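Local coordinates for thioredoxin domain-containing protein (Vibrio parahaemolyticus, PDB 2R5S) that is of unknown function, its all-helical tetratricopeptide-repeat part probably binding other proteins, in a thioredoxin-domain protein that may reduce disulfides, at residues E15-G20 with A47-E52; D41-K46 with A64-E69; P92-L97 with V121-E126. One frame throughout, in Å; residues are numbered along the deposited sequence.

Contact 1 of 3, residues E15-G20 with A47-E52; sequences ELLQQG and ADCLLE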
loop_
_atom_site.group_PDB
_atom_site.type_symbol
_atom_site.label_atom_id
_atom_site.label_comp_id
_atom_site.label_asym_id
_atom_site.label_seq_id
_atom_site.Cartn_x
_atom_site.Cartn_y
_atom_site.Cartn_z
ATOM N N GLU A 15 -4.329 -21.490 4.934
ATOM C CA GLU A 15 -4.709 -21.204 6.300
ATOM C C GLU A 15 -4.670 -19.700 6.638
ATOM O O GLU A 15 -5.599 -19.168 7.259
ATOM C CB GLU A 15 -3.785 -21.973 7.232
ATOM C CG GLU A 15 -4.056 -23.471 7.278
ATOM C CD GLU A 15 -5.169 -23.843 8.249
ATOM O OE1 GLU A 15 -6.125 -24.548 7.818
ATOM O OE2 GLU A 15 -5.072 -23.442 9.442
ATOM N N LEU A 16 -3.594 -19.033 6.223
ATOM C CA LEU A 16 -3.387 -17.611 6.485
ATOM C C LEU A 16 -4.395 -16.699 5.773
ATOM O O LEU A 16 -4.818 -15.712 6.350
ATOM C CB LEU A 16 -1.964 -17.213 6.085
ATOM C CG LEU A 16 -0.770 -16.930 7.007
ATOM C CD1 LEU A 16 -0.991 -17.173 8.475
ATOM C CD2 LEU A 16 0.578 -17.505 6.489
ATOM N N LEU A 17 -4.731 -17.006 4.518
ATOM C CA LEU A 17 -5.786 -16.281 3.791
ATOM C C LEU A 17 -7.185 -16.453 4.439
ATOM O O LEU A 17 -7.941 -15.497 4.637
ATOM C CB LEU A 17 -5.842 -16.740 2.331
ATOM C CG LEU A 17 -4.688 -16.454 1.400
ATOM C CD1 LEU A 17 -4.766 -17.422 0.213
ATOM C CD2 LEU A 17 -4.728 -14.987 0.945
ATOM N N GLN A 18 -7.516 -17.679 4.785
ATOM C CA GLN A 18 -8.763 -17.949 5.493
ATOM C C GLN A 18 -8.933 -16.922 6.635
ATOM O O GLN A 18 -10.037 -16.410 6.885
ATOM C CB GLN A 18 -8.731 -19.379 6.038
ATOM C CG GLN A 18 -10.081 -20.108 6.049
ATOM C CD GLN A 18 -11.047 -19.627 7.149
ATOM O OE1 GLN A 18 -10.903 -19.966 8.337
ATOM N NE2 GLN A 18 -12.060 -18.868 6.745
ATOM N N GLN A 19 -7.821 -16.609 7.307
ATOM C CA GLN A 19 -7.851 -15.870 8.568
ATOM C C GLN A 19 -7.675 -14.368 8.405
ATOM O O GLN A 19 -7.579 -13.641 9.409
ATOM C CB GLN A 19 -6.720 -16.348 9.464
ATOM C CG GLN A 19 -6.312 -17.815 9.331
ATOM C CD GLN A 19 -5.411 -18.213 10.465
ATOM O OE1 GLN A 19 -5.693 -17.861 11.603
ATOM N NE2 GLN A 19 -4.311 -18.923 10.173
ATOM N N GLY A 20 -7.593 -13.922 7.154
ATOM C CA GLY A 20 -7.268 -12.550 6.827
ATOM C C GLY A 20 -5.843 -12.090 7.141
ATOM O O GLY A 20 -5.619 -10.916 7.365
ATOM N N ALA A 47 -2.138 -11.704 -5.542
ATOM C CA ALA A 47 -2.890 -10.525 -5.991
ATOM C C ALA A 47 -3.899 -10.106 -4.960
ATOM O O ALA A 47 -3.988 -8.946 -4.667
ATOM C CB ALA A 47 -3.559 -10.799 -7.256
ATOM N N ASP A 48 -4.673 -11.053 -4.422
ATOM C CA ASP A 48 -5.658 -10.764 -3.387
ATOM C C ASP A 48 -4.933 -10.185 -2.185
ATOM O O ASP A 48 -5.462 -9.318 -1.534
ATOM C CB ASP A 48 -6.342 -12.069 -3.014
ATOM C CG ASP A 48 -7.453 -11.895 -2.068
ATOM O OD1 ASP A 48 -8.058 -10.821 -2.027
ATOM O OD2 ASP A 48 -7.786 -12.886 -1.377
ATOM N N CYS A 49 -3.718 -10.671 -1.886
ATOM C CA CYS A 49 -3.028 -10.202 -0.709
ATOM C C CYS A 49 -2.538 -8.742 -0.910
ATOM O O CYS A 49 -2.580 -7.878 0.013
ATOM C CB CYS A 49 -1.864 -11.147 -0.361
ATOM S SG CYS A 49 -2.365 -12.715 0.389
ATOM N N LEU A 50 -2.074 -8.449 -2.105
ATOM C CA LEU A 50 -1.541 -7.123 -2.366
ATOM C C LEU A 50 -2.688 -6.091 -2.196
ATOM O O LEU A 50 -2.574 -5.033 -1.537
ATOM C CB LEU A 50 -0.954 -7.085 -3.767
ATOM C CG LEU A 50 0.265 -7.959 -3.900
ATOM C CD1 LEU A 50 0.724 -8.009 -5.369
ATOM C CD2 LEU A 50 1.373 -7.373 -3.032
ATOM N N LEU A 51 -3.816 -6.438 -2.762
ATOM C CA LEU A 51 -4.928 -5.577 -2.753
ATOM C C LEU A 51 -5.485 -5.389 -1.349
ATOM O O LEU A 51 -5.937 -4.290 -1.013
ATOM C CB LEU A 51 -5.986 -6.206 -3.638
ATOM C CG LEU A 51 -6.875 -5.320 -4.455
ATOM C CD1 LEU A 51 -6.190 -5.230 -5.784
ATOM C CD2 LEU A 51 -8.234 -6.026 -4.576
ATOM N N GLU A 52 -5.511 -6.440 -0.525
ATOM C CA GLU A 52 -6.050 -6.298 0.821
ATOM C C GLU A 52 -5.087 -5.477 1.667
ATOM O O GLU A 52 -5.449 -4.968 2.729
ATOM C CB GLU A 52 -6.222 -7.668 1.479
ATOM C CG GLU A 52 -7.269 -8.553 0.849
ATOM C CD GLU A 52 -8.645 -7.877 0.800
ATOM O OE1 GLU A 52 -9.086 -7.394 -0.299
ATOM O OE2 GLU A 52 -9.235 -7.798 1.863
#
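L17 and C49 meet end to end: one methyl of the leucine, CD2, reaches the thiol sulfur, with L17 CD2 and C49 SG 3.3 Å apart, closer than a methyl and a sulfur usually come. The two do not come in the same way. L17 sits on helix 9-18 with its CB turned at the opposing helix, whereas the CB of C49 leaves helix 40-52 off to one side. Its SG lies anti to the carbonyl carbon (chi1 -75°) and from there meets the leucine methyl, while L26 of helix 22-30 touches the same cysteine, so C49 lies where helices 9-18, 22-30 and 40-52 come together. Helices 9-18 and 40-52 belong to the first tetratricopeptide-repeat range of this chain, a fold built from stacked antiparallel helix pairs, with helices 22-30 and 34-37 between them along the chain. D48 adds a looser neighbour to the leucine: L17 CD2 stands 4.4 Å from D48 OD2, a packing distance with no polar bond in it. Three residues past L17 the chain leaves the helix at G20, whose positive phi belongs to a Schellman motif that closes the helix, with G20 N bonded to L17 O at 3.0 Å.

Contact 2 of 3, residues D41-K46 with A64-E69; sequences DVKLAK and ATIPLE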
loop_
_atom_site.group_PDB
_atom_site.type_symbol
_atom_site.label_atom_id
_atom_site.label_comp_id
_atom_site.label_asym_id
_atom_site.label_seq_id
_atom_site.Cartn_x
_atom_site.Cartn_y
_atom_site.Cartn_z
ATOM N N ASP A 41 -2.520 -20.078 -9.740
ATOM C CA ASP A 41 -3.467 -19.984 -8.571
ATOM C C ASP A 41 -2.746 -19.253 -7.432
ATOM O O ASP A 41 -3.366 -18.545 -6.678
ATOM C CB ASP A 41 -4.016 -21.349 -8.101
ATOM C CG ASP A 41 -2.929 -22.390 -7.759
ATOM O OD1 ASP A 41 -1.782 -22.296 -8.201
ATOM O OD2 ASP A 41 -3.238 -23.368 -7.058
ATOM N N VAL A 42 -1.392 -19.344 -7.398
ATOM C CA VAL A 42 -0.606 -18.708 -6.351
ATOM C C VAL A 42 -0.563 -17.225 -6.633
ATOM O O VAL A 42 -0.748 -16.417 -5.699
ATOM C CB VAL A 42 0.791 -19.348 -6.121
ATOM C CG1 VAL A 42 1.556 -18.593 -5.066
ATOM C CG2 VAL A 42 0.614 -20.744 -5.602
ATOM N N LYS A 43 -0.401 -16.860 -7.904
ATOM C CA LYS A 43 -0.619 -15.495 -8.359
ATOM C C LYS A 43 -1.913 -14.871 -7.979
ATOM O O LYS A 43 -1.914 -13.772 -7.518
ATOM C CB LYS A 43 -0.503 -15.383 -9.902
ATOM C CG LYS A 43 0.960 -15.534 -10.354
ATOM C CD LYS A 43 0.990 -15.351 -11.917
ATOM C CE LYS A 43 2.426 -15.171 -12.425
ATOM N NZ LYS A 43 2.324 -15.108 -13.955
ATOM N N LEU A 44 -3.015 -15.542 -8.164
ATOM C CA LEU A 44 -4.276 -14.956 -7.711
ATOM C C LEU A 44 -4.206 -14.672 -6.209
ATOM O O LEU A 44 -4.378 -13.564 -5.796
ATOM C CB LEU A 44 -5.459 -15.886 -8.042
ATOM C CG LEU A 44 -6.115 -15.924 -9.432
ATOM C CD1 LEU A 44 -5.614 -14.829 -10.373
ATOM C CD2 LEU A 44 -6.102 -17.295 -10.069
ATOM N N ALA A 45 -3.981 -15.685 -5.392
ATOM C CA ALA A 45 -3.647 -15.543 -3.933
ATOM C C ALA A 45 -2.821 -14.282 -3.619
ATOM O O ALA A 45 -3.179 -13.487 -2.764
ATOM C CB ALA A 45 -2.837 -16.812 -3.451
ATOM N N LYS A 46 -1.689 -14.140 -4.299
ATOM C CA LYS A 46 -0.737 -13.056 -4.038
ATOM C C LYS A 46 -1.406 -11.713 -4.417
ATOM O O LYS A 46 -1.355 -10.740 -3.638
ATOM C CB LYS A 46 0.588 -13.310 -4.794
ATOM C CG LYS A 46 1.560 -12.135 -4.757
ATOM C CD LYS A 46 2.997 -12.513 -5.251
ATOM C CE LYS A 46 4.041 -11.446 -4.987
ATOM N NZ LYS A 46 5.295 -11.491 -5.945
ATOM N N ALA A 64 -1.854 -8.452 -14.375
ATOM C CA ALA A 64 -1.649 -8.331 -15.832
ATOM C C ALA A 64 -0.877 -9.497 -16.427
ATOM O O ALA A 64 -0.753 -9.619 -17.662
ATOM C CB ALA A 64 -0.898 -7.045 -16.136
ATOM N N THR A 65 -0.320 -10.344 -15.559
ATOM C CA THR A 65 0.381 -11.561 -15.996
ATOM C C THR A 65 -0.473 -12.847 -15.744
ATOM O O THR A 65 0.048 -13.961 -15.801
ATOM C CB THR A 65 1.729 -11.751 -15.199
ATOM O OG1 THR A 65 1.409 -12.140 -13.835
ATOM C CG2 THR A 65 2.601 -10.490 -15.211
ATOM N N ILE A 66 -1.751 -12.714 -15.400
ATOM C CA ILE A 66 -2.517 -13.928 -15.112
ATOM C C ILE A 66 -2.871 -14.390 -16.512
ATOM O O ILE A 66 -3.475 -13.569 -17.230
ATOM C CB ILE A 66 -3.824 -13.640 -14.452
ATOM C CG1 ILE A 66 -3.598 -12.814 -13.201
ATOM C CG2 ILE A 66 -4.570 -15.002 -14.126
ATOM C CD1 ILE A 66 -3.006 -13.582 -12.055
ATOM N N PRO A 67 -2.550 -15.674 -16.891
ATOM C CA PRO A 67 -2.857 -16.199 -18.241
ATOM C C PRO A 67 -4.338 -16.511 -18.335
ATOM O O PRO A 67 -5.031 -16.604 -17.316
ATOM C CB PRO A 67 -2.077 -17.519 -18.316
ATOM C CG PRO A 67 -1.218 -17.600 -17.129
ATOM C CD PRO A 67 -1.899 -16.711 -16.064
ATOM N N LEU A 68 -4.812 -16.736 -19.543
ATOM C CA LEU A 68 -6.243 -16.865 -19.790
ATOM C C LEU A 68 -6.967 -18.000 -19.025
ATOM O O LEU A 68 -8.056 -17.794 -18.418
ATOM C CB LEU A 68 -6.430 -17.030 -21.281
ATOM C CG LEU A 68 -7.835 -16.758 -21.730
ATOM C CD1 LEU A 68 -8.120 -15.289 -21.618
ATOM C CD2 LEU A 68 -7.991 -17.226 -23.187
ATOM N N GLU A 69 -6.357 -19.187 -19.067
ATOM C CA GLU A 69 -6.858 -20.367 -18.366
ATOM C C GLU A 69 -7.077 -20.166 -16.863
ATOM O O GLU A 69 -7.700 -21.008 -16.218
ATOM C CB GLU A 69 -5.936 -21.563 -18.597
ATOM C CG GLU A 69 -4.511 -21.432 -18.089
ATOM C CD GLU A 69 -3.532 -20.974 -19.194
ATOM O OE1 GLU A 69 -3.970 -20.318 -20.146
ATOM O OE2 GLU A 69 -2.330 -21.286 -19.130
#
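K43 reaches T65 by staying stretched all the way out: with chi1 at -72° its CG lies anti to the carbonyl carbon, and the chain is fully extended beyond CG, which carries NZ from helix 40-52 to the loop that follows helix 56-63. T65 answers with OG1 set between its own backbone N and carbonyl carbon (chi1 72°), and the two side chains cross at about a right angle. The ammonium donates twice to this one residue. One bond of 3.1 Å runs from K43 NZ to T65 OG1; the other, also 3.1 Å, runs from K43 NZ to T65 O. For the second the nitrogen stands above the carbonyl plane, 45° out of it, and so does not lie on a lone pair. The threonine hydroxyl also bonds L62 O in the last turn of helix 56-63, which helps fix the acceptor that the lysine uses.

Beneath this polar clasp lies an apolar layer. I66 CD1 comes to 3.8 Å from K43 CB, and the same methyl presses on L44, the next residue of the helix, with L44 CD1 and I66 CD1 only 3.3 Å apart, tighter than two methyls usually sit. L44 CD1 also approaches I66 CG2 at 3.9 Å. Although the CB atoms of L44 and I66 both point off to the side, their branch ends converge, and Y75 of helix 73-88 touches both residues. The partly exposed lysine and exposed threonine thus form the outer side of a buried leucine-isoleucine pair. Within the first tetratricopeptide-repeat range, this is a helical hairpin, helices 40-52 and 56-63, with the loop that leaves the second helix folding back on the first.

Contact 3 of 3, residues P92-L97 with V121-E126; sequences PELKRL and VGRDEE. With EDO (1,2-ethanediol), chain E.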
loop_
_atom_site.group_PDB
_atom_site.type_symbol
_atom_site.label_atom_id
_atom_site.label_comp_id
_atom_site.label_asym_id
_atom_site.label_seq_id
_atom_site.Cartn_x
_atom_site.Cartn_y
_atom_site.Cartn_z
ATOM N N PRO A 92 -13.096 14.487 -6.297
ATOM C CA PRO A 92 -13.044 15.951 -6.305
ATOM C C PRO A 92 -12.397 16.422 -5.020
ATOM O O PRO A 92 -11.560 17.329 -5.042
ATOM C CB PRO A 92 -14.522 16.394 -6.424
ATOM C CG PRO A 92 -15.356 15.169 -6.252
ATOM C CD PRO A 92 -14.462 13.975 -6.526
ATOM N N GLU A 93 -12.716 15.748 -3.918
ATOM C CA GLU A 93 -12.141 16.107 -2.642
ATOM C C GLU A 93 -10.633 16.144 -2.723
ATOM O O GLU A 93 -10.029 17.122 -2.335
ATOM C CB GLU A 93 -12.555 15.142 -1.533
ATOM C CG GLU A 93 -12.314 15.746 -0.168
ATOM C CD GLU A 93 -13.167 17.025 0.030
ATOM O OE1 GLU A 93 -14.376 17.027 -0.360
ATOM O OE2 GLU A 93 -12.629 18.025 0.573
ATOM N N LEU A 94 -10.026 15.087 -3.251
ATOM C CA LEU A 94 -8.555 15.017 -3.262
ATOM C C LEU A 94 -8.007 16.156 -4.039
ATOM O O LEU A 94 -7.071 16.828 -3.578
ATOM C CB LEU A 94 -8.049 13.681 -3.822
ATOM C CG LEU A 94 -8.346 12.538 -2.841
ATOM C CD1 LEU A 94 -8.204 11.213 -3.571
ATOM C CD2 LEU A 94 -7.449 12.602 -1.598
ATOM N N LYS A 95 -8.605 16.364 -5.209
ATOM C CA LYS A 95 -8.327 17.489 -6.094
ATOM C C LYS A 95 -8.285 18.852 -5.379
ATOM O O LYS A 95 -7.276 19.573 -5.477
ATOM C CB LYS A 95 -9.352 17.526 -7.246
ATOM C CG LYS A 95 -8.689 17.499 -8.621
ATOM C CD LYS A 95 -7.719 16.285 -8.701
ATOM C CE LYS A 95 -6.357 16.563 -9.463
ATOM N NZ LYS A 95 -5.244 17.274 -8.689
ATOM N N ARG A 96 -9.365 19.193 -4.662
ATOM C CA ARG A 96 -9.418 20.464 -3.944
ATOM C C ARG A 96 -8.326 20.649 -2.869
ATOM O O ARG A 96 -7.659 21.681 -2.838
ATOM C CB ARG A 96 -10.808 20.741 -3.381
ATOM C CG ARG A 96 -11.336 19.801 -2.338
ATOM C CD ARG A 96 -12.582 20.420 -1.613
ATOM N NE ARG A 96 -12.237 21.503 -0.710
ATOM C CZ ARG A 96 -11.760 21.346 0.534
ATOM N NH1 ARG A 96 -11.447 22.404 1.264
ATOM N NH2 ARG A 96 -11.582 20.145 1.073
ATOM N N LEU A 97 -8.127 19.652 -2.015
ATOM C CA LEU A 97 -7.084 19.706 -0.998
ATOM C C LEU A 97 -5.678 19.881 -1.661
ATOM O O LEU A 97 -4.839 20.678 -1.183
ATOM C CB LEU A 97 -7.192 18.490 -0.114
ATOM C CG LEU A 97 -8.020 18.418 1.206
ATOM C CD1 LEU A 97 -9.005 19.513 1.474
ATOM C CD2 LEU A 97 -8.713 17.087 1.325
ATOM N N VAL A 121 -7.258 6.231 0.487
ATOM C CA VAL A 121 -7.521 5.640 -0.843
ATOM C C VAL A 121 -6.284 4.874 -1.416
ATOM O O VAL A 121 -6.239 4.557 -2.621
ATOM C CB VAL A 121 -7.991 6.691 -1.861
ATOM C CG1 VAL A 121 -9.345 7.295 -1.485
ATOM C CG2 VAL A 121 -6.926 7.756 -2.068
ATOM N N GLY A 122 -5.289 4.581 -0.568
ATOM C CA GLY A 122 -4.163 3.768 -1.008
ATOM C C GLY A 122 -3.177 4.584 -1.808
ATOM O O GLY A 122 -2.326 4.021 -2.476
ATOM N N ARG A 123 -3.269 5.913 -1.739
ATOM C CA ARG A 123 -2.247 6.781 -2.343
ATOM C C ARG A 123 -1.110 7.046 -1.325
ATOM O O ARG A 123 -0.774 8.198 -1.031
ATOM C CB ARG A 123 -2.878 8.076 -2.918
ATOM C CG ARG A 123 -3.541 7.839 -4.240
ATOM C CD ARG A 123 -4.329 9.046 -4.673
ATOM N NE ARG A 123 -3.449 10.098 -5.211
ATOM C CZ ARG A 123 -3.898 11.183 -5.822
ATOM N NH1 ARG A 123 -3.034 12.073 -6.264
ATOM N NH2 ARG A 123 -5.205 11.370 -5.983
ATOM N N ASP A 124 -0.523 5.954 -0.803
ATOM C CA ASP A 124 0.367 6.034 0.349
ATOM C C ASP A 124 1.728 6.476 0.000
ATOM O O ASP A 124 2.358 7.069 0.826
ATOM C CB ASP A 124 0.455 4.716 1.104
ATOM C CG ASP A 124 -0.892 4.259 1.593
ATOM O OD1 ASP A 124 -1.570 5.056 2.280
ATOM O OD2 ASP A 124 -1.282 3.118 1.258
ATOM N N GLU A 125 2.191 6.185 -1.197
ATOM C CA GLU A 125 3.491 6.695 -1.648
ATOM C C GLU A 125 3.482 8.207 -1.596
ATOM O O GLU A 125 4.321 8.797 -0.923
ATOM C CB GLU A 125 3.909 6.161 -3.041
ATOM C CG GLU A 125 5.404 6.370 -3.372
ATOM C CD GLU A 125 5.773 5.957 -4.803
ATOM O OE1 GLU A 125 5.228 6.522 -5.791
ATOM O OE2 GLU A 125 6.640 5.065 -4.961
ATOM N N GLU A 126 2.522 8.834 -2.272
ATOM C CA GLU A 126 2.285 10.292 -2.188
ATOM C C GLU A 126 2.025 10.857 -0.778
ATOM O O GLU A 126 2.553 11.913 -0.483
ATOM C CB GLU A 126 1.098 10.707 -3.078
ATOM C CG GLU A 126 1.319 10.606 -4.607
ATOM C CD GLU A 126 -0.010 10.532 -5.351
ATOM O OE1 GLU A 126 -0.754 9.534 -5.161
ATOM O OE2 GLU A 126 -0.335 11.494 -6.083
HETATM C C1 EDO E . -10.044 3.030 -2.260
HETATM O O1 EDO E . -9.206 3.769 -3.192
HETATM C C2 EDO E . -11.059 3.975 -1.628
HETATM O O2 EDO E . -11.317 3.682 -0.254
#
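L94 and V121 are the residues whose CA atoms come nearest across this contact, 9.7 Å apart, so only side chains bridge the gap. L94 lies in the first turn of helix 92-103. Opposite it the chain turns from helix 108-120 into helix 124-135: G122, with positive phi, closes a Schellman motif, and R123 takes the N-cap position at the centre of an inverse gamma turn. All three touching side chains point their CB atoms across the contact. L94 CD1 does the touching, 4.0 Å from V121 CG2 and 3.9 Å from R123 NH2, where it meets the guanidinium obliquely. L94 runs alongside V121 and R123, pointing the other way from each. Bent at chi3 (78°), R123 lays its guanidinium edge against the carboxylate of E126: R123 NE to E126 OE1 and R123 NH1 to E126 OE2 are each 2.8 Å and nearly straight, both oxygens being met on their syn sides but with the nitrogens tilted nearly 30° out of the carboxylate plane. NH2 goes to A89 O, and NH1 has E98 of helix 92-103 as a second acidic partner. An ethanediol, probably from the crystallisation liquor, rests against V121 CG1. With every nitrogen of its guanidinium engaged, R123 should be held firmly in rotation, and its two carboxylates probably stabilise its charge while the leucine methyl packs beside it.

How the contacts relate
Contacts 1 and 2 share helix 40-52 and adjoin one another, L17 CD1 lying 4.2 Å from A45 CB; along the chain their segments alternate within the first tetratricopeptide-repeat range. Contact 3 belongs to the second range, follows both in sequence, and lies on the opposite side of the chain's centre from contact 1, their centres about 25 Å apart. All three are partly buried, around C49, L44 with I66, and L94; contact 2 alone has an exposed touching residue, T65. Contact 1 is small and apolar. Contact 2, farthest from the chain's centre, joins helix to loop and adds lysine bonds. Contact 3 is apolar across its segments, R123 pairing with E126 within 121-126 and E98 just beyond 92-97.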